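Local coordinates for CELL WALL surface anchor family protein (Streptococcus pneumoniae, PDB 2WW8) that probably mediates attachment to host cells as the adhesin of the pneumococcal pilus, at residues G125-Q130 with K723-T728; P405-Q410 with A502-S507; F415-S418 with I424-S427. All coordinates share one frame; numbering follows the deposited sequence. Where two conformers were deposited one is given.

Contact 1 lies far from the other two: its centre is about 113 Å from that of contact 2 and about 101 Å from that of contact 3, on the opposite side of the centre of this elongated chain. It packs strand 127-129 against strand 724-730, so a small beta domain is closed by parts of the chain almost 600 residues apart, and the whole region holding contacts 2 and 3 is inserted between them. Those two are neighbours, with centres about 16 Å apart, and share helix 407-416. Contact 2 is made at its N-terminal end and contact 3 at its C-terminal end; in sequence, residues 415-427 fall between the two segments of contact 2.

Contact 1. Residues G125-Q130 with K723-T728; sequences GRTTVQ and KYPEIT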
# COMPACT_ATOMS: atom_id res chain seq x y z
N GLY A 125 35.37 1.58 -11.81
CA GLY A 125 35.72 2.99 -11.58
C GLY A 125 36.21 3.37 -10.19
O GLY A 125 36.31 4.55 -9.85
N ARG A 126 36.53 2.37 -9.39
CA ARG A 126 37.07 2.57 -8.06
C ARG A 126 38.52 3.04 -8.18
O ARG A 126 39.39 2.32 -8.71
CB ARG A 126 37.02 1.24 -7.34
CG ARG A 126 37.97 1.08 -6.20
CD ARG A 126 37.20 1.31 -4.94
NE ARG A 126 37.61 0.30 -3.99
CZ ARG A 126 37.13 -0.95 -3.94
NH1 ARG A 126 36.20 -1.39 -4.79
NH2 ARG A 126 37.61 -1.77 -3.01
N THR A 127 38.78 4.24 -7.67
CA THR A 127 40.09 4.87 -7.81
C THR A 127 40.89 4.82 -6.51
O THR A 127 40.48 5.37 -5.49
CB THR A 127 39.93 6.35 -8.20
OG1 THR A 127 39.26 6.43 -9.46
CG2 THR A 127 41.30 7.05 -8.28
N THR A 128 42.05 4.17 -6.57
CA THR A 128 42.92 4.05 -5.40
C THR A 128 44.31 4.65 -5.65
O THR A 128 44.92 4.41 -6.70
CB THR A 128 43.05 2.57 -5.00
OG1 THR A 128 41.74 1.99 -4.94
CG2 THR A 128 43.77 2.38 -3.67
N VAL A 129 44.83 5.43 -4.70
CA VAL A 129 46.21 5.90 -4.80
C VAL A 129 47.07 4.99 -3.92
O VAL A 129 46.96 5.09 -2.70
CB VAL A 129 46.31 7.38 -4.39
CG1 VAL A 129 47.73 7.91 -4.60
CG2 VAL A 129 45.30 8.22 -5.17
N GLN A 130 47.90 4.12 -4.51
CA GLN A 130 48.51 2.99 -3.78
C GLN A 130 49.41 3.40 -2.62
O GLN A 130 50.17 4.37 -2.74
CB GLN A 130 49.25 2.02 -4.73
CG GLN A 130 48.33 1.13 -5.59
CD GLN A 130 47.57 0.07 -4.79
OE1 GLN A 130 46.45 0.30 -4.29
NE2 GLN A 130 48.18 -1.11 -4.65
N LYS A 723 32.88 7.59 -3.75
CA LYS A 723 33.75 8.70 -3.32
C LYS A 723 35.10 8.69 -4.04
O LYS A 723 35.62 7.64 -4.44
CB LYS A 723 33.99 8.66 -1.81
CG LYS A 723 32.80 9.17 -1.04
CD LYS A 723 32.91 8.64 0.36
CE LYS A 723 31.63 8.84 1.15
NZ LYS A 723 32.08 9.22 2.53
N TYR A 724 35.65 9.88 -4.22
CA TYR A 724 36.94 9.95 -4.91
C TYR A 724 38.06 10.28 -3.92
O TYR A 724 37.83 10.98 -2.93
CB TYR A 724 36.90 10.90 -6.12
CG TYR A 724 36.66 12.32 -5.71
CD1 TYR A 724 37.71 13.10 -5.22
CD2 TYR A 724 35.38 12.87 -5.79
CE1 TYR A 724 37.50 14.39 -4.82
CE2 TYR A 724 35.16 14.18 -5.39
CZ TYR A 724 36.23 14.93 -4.92
OH TYR A 724 36.06 16.23 -4.50
N PRO A 725 39.27 9.76 -4.18
CA PRO A 725 40.45 10.14 -3.39
C PRO A 725 40.98 11.55 -3.65
O PRO A 725 41.09 11.96 -4.82
CB PRO A 725 41.50 9.07 -3.76
CG PRO A 725 41.07 8.56 -5.09
CD PRO A 725 39.57 8.76 -5.23
N GLU A 726 41.28 12.26 -2.56
CA GLU A 726 41.95 13.55 -2.57
C GLU A 726 43.27 13.48 -1.79
O GLU A 726 43.29 13.35 -0.56
CB GLU A 726 41.02 14.65 -2.03
CG GLU A 726 41.71 15.94 -1.69
CD GLU A 726 41.00 16.65 -0.56
OE1 GLU A 726 39.95 17.24 -0.90
OE2 GLU A 726 41.48 16.62 0.61
N ILE A 727 44.38 13.54 -2.53
CA ILE A 727 45.70 13.72 -1.90
C ILE A 727 45.98 15.18 -1.57
O ILE A 727 45.78 16.07 -2.41
CB ILE A 727 46.88 13.25 -2.75
CG1 ILE A 727 46.68 11.80 -3.18
CG2 ILE A 727 48.12 13.28 -1.88
CD1 ILE A 727 46.97 11.60 -4.64
N THR A 728 46.41 15.40 -0.34
CA THR A 728 46.91 16.70 0.08
C THR A 728 48.45 16.59 0.17
O THR A 728 49.01 15.74 0.87
CB THR A 728 46.23 17.22 1.35
OG1 THR A 728 44.84 17.37 1.07
CG2 THR A 728 46.79 18.60 1.76
O HOH W 1 36.89 6.13 -6.32
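Two facing sheets of a prealbumin-like (transthyretin-clan) beta sandwich meet here, Thr127 and Val129 on one side packing against Pro725 and Ile727 on the other. Strand 127-129 is an edge strand of a five-stranded antiparallel sheet, while strand 724-730 lies between strands 48-55 and 135-137 of a mixed sheet; a late part of the chain thus completes a domain begun near its N-terminus. The evidence for face-to-face packing is direct: the strand axes approach to 6.7 Å at an angle of 25°, no direct hydrogen bond crosses, and the CB atoms of all four residues point toward the opposing segment.

The pyrrolidine ring of Pro725 lies across Thr127 at about a right angle. Its CG is 3.5 Å from Thr127 CG2 and also touches the backbone, 3.3 Å from Thr127 O. With OG1 beside the backbone N (chi1 -62°), Thr127 offers its methyl to the proline, while OG1 is hydrogen-bonded to the backbone N of Lys49. Both methyls of Val129 meet Ile727 CD1 tip to tip, the Val129 CG1 to Ile727 CD1 distance being 3.8 Å, and Val129 CG2 also reaches Pro725 CB at 4.1 Å. Glu726 points the other way and forms a salt bridge with Arg137.

At the edge of this apolar layer a water joins the two backbones: it accepts from Thr127 N at 3.0 Å and donates to Lys723 O at 2.7 Å.

Contact 2. Residues P405-Q410 with A502-S507; sequences PSYQNQ and AYPFNS
Tyr407, in the first turn of helix 407-416, lays its ring on the cis-proline Pro504, which begins the type I beta turn Pro504 to Ser507. Both segments belong to the region that also holds the five-stranded parallel sheet and the magnesium site of Ser234, Ser236 and Asp387, features consistent with an integrin I-like (von Willebrand A) domain.

From the helix, CB of Tyr407 leads toward the turn and passes 4.0 Å from Ser507 OG. Chi1 of -59° sets CG beside the backbone N, and from there the ring runs out over Pro504. The proline's CG lies 3.4 Å from the ring centroid and only 3° off its normal, a centred CH-pi contact; its near-equal distances to the ring carbons say the same. On the CD2 side the edge meets Ser507: OG is 3.2 Å from Tyr407 CD2, near the ring plane. This is a close edge contact with a ring carbon; the hydrogen bonds of OG go to Ala510 O and Thr509 N. One atom further, Tyr407 CE2 meets Pro504 CB at 3.6 Å. The hydroxyl at the tip passes the proline and is hydrogen-bonded to His400 ND1, while Phe398 adds an edge-to-face ring contact.

Several hydrogen bonds are made at the helix start that carries the tyrosine. The backbone N of Tyr407 is hydrogen-bonded to a sulfonate oxygen of a bound buffer molecule, probably from the crystallisation liquor. Gln410 reaches back from the first turn, NE2 bonding to Pro405 O with an N-H...O angle of 168°, and Ser406 is the N-cap, its OG accepting from Asn409 N at 3.1 Å.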
# COMPACT_ATOMS: atom_id res chain seq x y z
N PRO A 405 -71.07 -24.45 -7.24
CA PRO A 405 -70.81 -25.70 -6.53
C PRO A 405 -70.39 -25.49 -5.08
O PRO A 405 -70.06 -24.39 -4.69
CB PRO A 405 -69.64 -26.36 -7.29
CG PRO A 405 -69.36 -25.54 -8.47
CD PRO A 405 -70.13 -24.24 -8.36
N SER A 406 -70.38 -26.55 -4.29
CA SER A 406 -69.90 -26.42 -2.91
C SER A 406 -68.46 -25.92 -2.88
O SER A 406 -67.66 -26.16 -3.82
CB SER A 406 -70.02 -27.76 -2.19
OG SER A 406 -68.86 -28.52 -2.44
N TYR A 407 -68.11 -25.22 -1.80
CA TYR A 407 -66.77 -24.74 -1.64
C TYR A 407 -65.70 -25.83 -1.77
O TYR A 407 -64.65 -25.56 -2.32
CB TYR A 407 -66.61 -23.90 -0.37
CG TYR A 407 -67.55 -22.71 -0.36
CD1 TYR A 407 -67.50 -21.80 -1.41
CD2 TYR A 407 -68.52 -22.51 0.64
CE1 TYR A 407 -68.31 -20.70 -1.44
CE2 TYR A 407 -69.36 -21.38 0.61
CZ TYR A 407 -69.25 -20.48 -0.45
OH TYR A 407 -70.02 -19.34 -0.59
N GLN A 408 -65.96 -27.01 -1.22
CA GLN A 408 -64.99 -28.10 -1.32
C GLN A 408 -64.85 -28.49 -2.82
O GLN A 408 -63.74 -28.66 -3.28
CB GLN A 408 -65.46 -29.31 -0.49
CG GLN A 408 -64.47 -30.50 -0.48
CD GLN A 408 -63.17 -30.08 0.15
OE1 GLN A 408 -63.16 -29.59 1.28
NE2 GLN A 408 -62.05 -30.22 -0.58
N ASN A 409 -65.96 -28.70 -3.54
CA ASN A 409 -65.95 -28.97 -4.99
C ASN A 409 -65.15 -27.88 -5.73
O ASN A 409 -64.31 -28.18 -6.60
CB ASN A 409 -67.35 -29.17 -5.57
CG ASN A 409 -67.94 -30.57 -5.23
OD1 ASN A 409 -67.22 -31.52 -4.98
ND2 ASN A 409 -69.26 -30.67 -5.24
N GLN A 410 -65.36 -26.63 -5.33
CA GLN A 410 -64.67 -25.54 -5.98
C GLN A 410 -63.19 -25.68 -5.74
O GLN A 410 -62.38 -25.50 -6.66
CB GLN A 410 -65.16 -24.19 -5.50
CG GLN A 410 -66.56 -23.87 -6.00
CD GLN A 410 -66.91 -22.42 -5.67
OE1 GLN A 410 -66.07 -21.54 -5.77
NE2 GLN A 410 -68.15 -22.17 -5.31
N ALA A 502 -61.95 -16.30 8.88
CA ALA A 502 -61.96 -17.47 8.00
C ALA A 502 -62.96 -17.13 6.87
O ALA A 502 -63.88 -16.30 7.04
CB ALA A 502 -62.45 -18.60 8.84
N TYR A 503 -62.80 -17.75 5.72
CA TYR A 503 -63.71 -17.53 4.59
C TYR A 503 -63.80 -18.84 3.78
O TYR A 503 -62.89 -19.68 3.85
CB TYR A 503 -63.20 -16.31 3.80
CG TYR A 503 -61.91 -16.61 3.04
CD1 TYR A 503 -60.63 -16.51 3.65
CD2 TYR A 503 -61.98 -16.98 1.69
CE1 TYR A 503 -59.45 -16.78 2.93
CE2 TYR A 503 -60.79 -17.26 0.98
CZ TYR A 503 -59.56 -17.16 1.58
OH TYR A 503 -58.44 -17.49 0.84
N PRO A 504 -64.94 -19.10 3.11
CA PRO A 504 -66.30 -18.50 3.37
C PRO A 504 -66.79 -18.78 4.79
O PRO A 504 -66.79 -19.91 5.27
CB PRO A 504 -67.19 -19.14 2.32
CG PRO A 504 -66.15 -19.66 1.24
CD PRO A 504 -65.00 -20.13 2.06
N PHE A 505 -67.14 -17.72 5.52
CA PHE A 505 -67.28 -17.83 6.96
C PHE A 505 -68.37 -18.81 7.39
O PHE A 505 -68.25 -19.52 8.41
CB PHE A 505 -67.53 -16.42 7.52
CG PHE A 505 -67.48 -16.38 8.99
CD1 PHE A 505 -66.27 -16.30 9.66
CD2 PHE A 505 -68.67 -16.44 9.72
CE1 PHE A 505 -66.22 -16.24 11.08
CE2 PHE A 505 -68.64 -16.38 11.12
CZ PHE A 505 -67.45 -16.29 11.81
N ASN A 506 -69.44 -18.90 6.60
CA ASN A 506 -70.52 -19.83 6.96
C ASN A 506 -70.55 -21.11 6.14
O ASN A 506 -71.56 -21.81 6.08
CB ASN A 506 -71.89 -19.14 6.93
CG ASN A 506 -71.98 -18.06 7.98
OD1 ASN A 506 -72.16 -16.89 7.66
ND2 ASN A 506 -71.75 -18.44 9.24
N SER A 507 -69.44 -21.41 5.49
CA SER A 507 -69.35 -22.62 4.70
C SER A 507 -69.66 -23.89 5.50
O SER A 507 -69.15 -24.06 6.59
CB SER A 507 -67.94 -22.69 4.13
OG SER A 507 -67.75 -23.92 3.45

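Contact 3. Residues F415-S418 with I424-S427; sequences FSKS and ILLS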
# COMPACT_ATOMS: atom_id res chain seq x y z
N PHE A 415 -57.48 -27.37 -7.21
CA PHE A 415 -56.28 -28.22 -6.99
C PHE A 415 -56.02 -28.99 -8.28
O PHE A 415 -54.88 -29.23 -8.63
CB PHE A 415 -56.46 -29.27 -5.88
CG PHE A 415 -56.43 -28.71 -4.48
CD1 PHE A 415 -55.65 -27.65 -4.15
CD2 PHE A 415 -57.28 -29.27 -3.53
CE1 PHE A 415 -55.63 -27.13 -2.87
CE2 PHE A 415 -57.30 -28.77 -2.24
CZ PHE A 415 -56.46 -27.68 -1.92
N SER A 416 -57.08 -29.35 -8.97
CA SER A 416 -56.97 -30.17 -10.17
C SER A 416 -56.21 -29.52 -11.33
O SER A 416 -55.65 -30.21 -12.15
CB SER A 416 -58.34 -30.63 -10.64
OG SER A 416 -58.21 -31.62 -11.64
N LYS A 417 -56.22 -28.20 -11.41
CA LYS A 417 -55.49 -27.41 -12.42
C LYS A 417 -54.02 -27.22 -12.12
O LYS A 417 -53.32 -26.84 -13.04
CB LYS A 417 -56.14 -26.01 -12.57
CG LYS A 417 -57.61 -26.13 -13.04
CD LYS A 417 -58.35 -24.82 -12.72
CE LYS A 417 -57.79 -23.68 -13.53
NZ LYS A 417 -58.74 -22.53 -13.34
N SER A 418 -53.57 -27.43 -10.87
CA SER A 418 -52.20 -27.22 -10.50
C SER A 418 -51.41 -28.37 -11.10
O SER A 418 -51.96 -29.46 -11.23
CB SER A 418 -52.00 -27.07 -8.96
OG SER A 418 -52.39 -28.30 -8.32
N ILE A 424 -52.71 -24.28 -5.95
CA ILE A 424 -53.66 -23.41 -6.61
C ILE A 424 -52.89 -22.46 -7.53
O ILE A 424 -51.98 -21.79 -7.10
CB ILE A 424 -54.52 -22.62 -5.56
CG1 ILE A 424 -55.33 -23.61 -4.68
CG2 ILE A 424 -55.49 -21.65 -6.30
CD1 ILE A 424 -55.99 -22.91 -3.44
N LEU A 425 -53.30 -22.39 -8.79
CA LEU A 425 -52.74 -21.46 -9.76
C LEU A 425 -52.99 -20.01 -9.36
O LEU A 425 -54.03 -19.68 -8.79
CB LEU A 425 -53.41 -21.71 -11.10
CG LEU A 425 -53.00 -23.00 -11.79
CD1 LEU A 425 -53.55 -22.93 -13.19
CD2 LEU A 425 -51.50 -23.18 -11.87
N LEU A 426 -52.05 -19.15 -9.71
CA LEU A 426 -52.20 -17.74 -9.32
C LEU A 426 -53.50 -17.11 -9.85
O LEU A 426 -54.12 -16.27 -9.17
CB LEU A 426 -50.99 -16.91 -9.77
CG LEU A 426 -50.87 -15.47 -9.22
CD1 LEU A 426 -50.95 -15.34 -7.72
CD2 LEU A 426 -49.59 -14.80 -9.83
N SER A 427 -53.96 -17.58 -11.01
CA SER A 427 -55.21 -17.06 -11.57
C SER A 427 -56.48 -17.49 -10.78
O SER A 427 -57.59 -16.99 -10.99
CB SER A 427 -55.27 -17.41 -13.07
OG SER A 427 -55.33 -18.82 -13.15
O HOH W 2 -57.57 -19.78 -13.42
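Phe415 and Ile424 lean obliquely against each other across the end of helix 407-416. The CB of each points away from the opposing segment, but with Phe415 CG beside its backbone N (chi1 -74°) the ring swings back, and its CE1 comes within 4.0 Å of Ile424 CG1. Trp521 of helix 516-526 meets the same ring edge-to-face and also touches Ile424.

Leu425, unlike Ile424, directs its CB toward residues 415-418, and its CD1 sits 3.9 Å from Lys417 O and 4.1 Å from Lys417 CB. The lysine's own chain is bent, and NZ is paired with Asp428 in a salt bridge; it also donates to a water 3.0 Å from Lys417 NZ.

Ser418 adds hydrogen bonds at this turn. Its OG donates to Phe415 O at 2.7 Å, 15° out of the carbonyl plane, and the same oxygen takes Ser418 N as a second donor; OG is also hydrogen-bonded to Gly423 N. The chain leaves helix 407-416, returns after a short loop and is held at Ile424 O and Leu426 N by the side-chain amide of Asn526 of helix 516-526, which with Asp367 and Asp530 forms a calcium site.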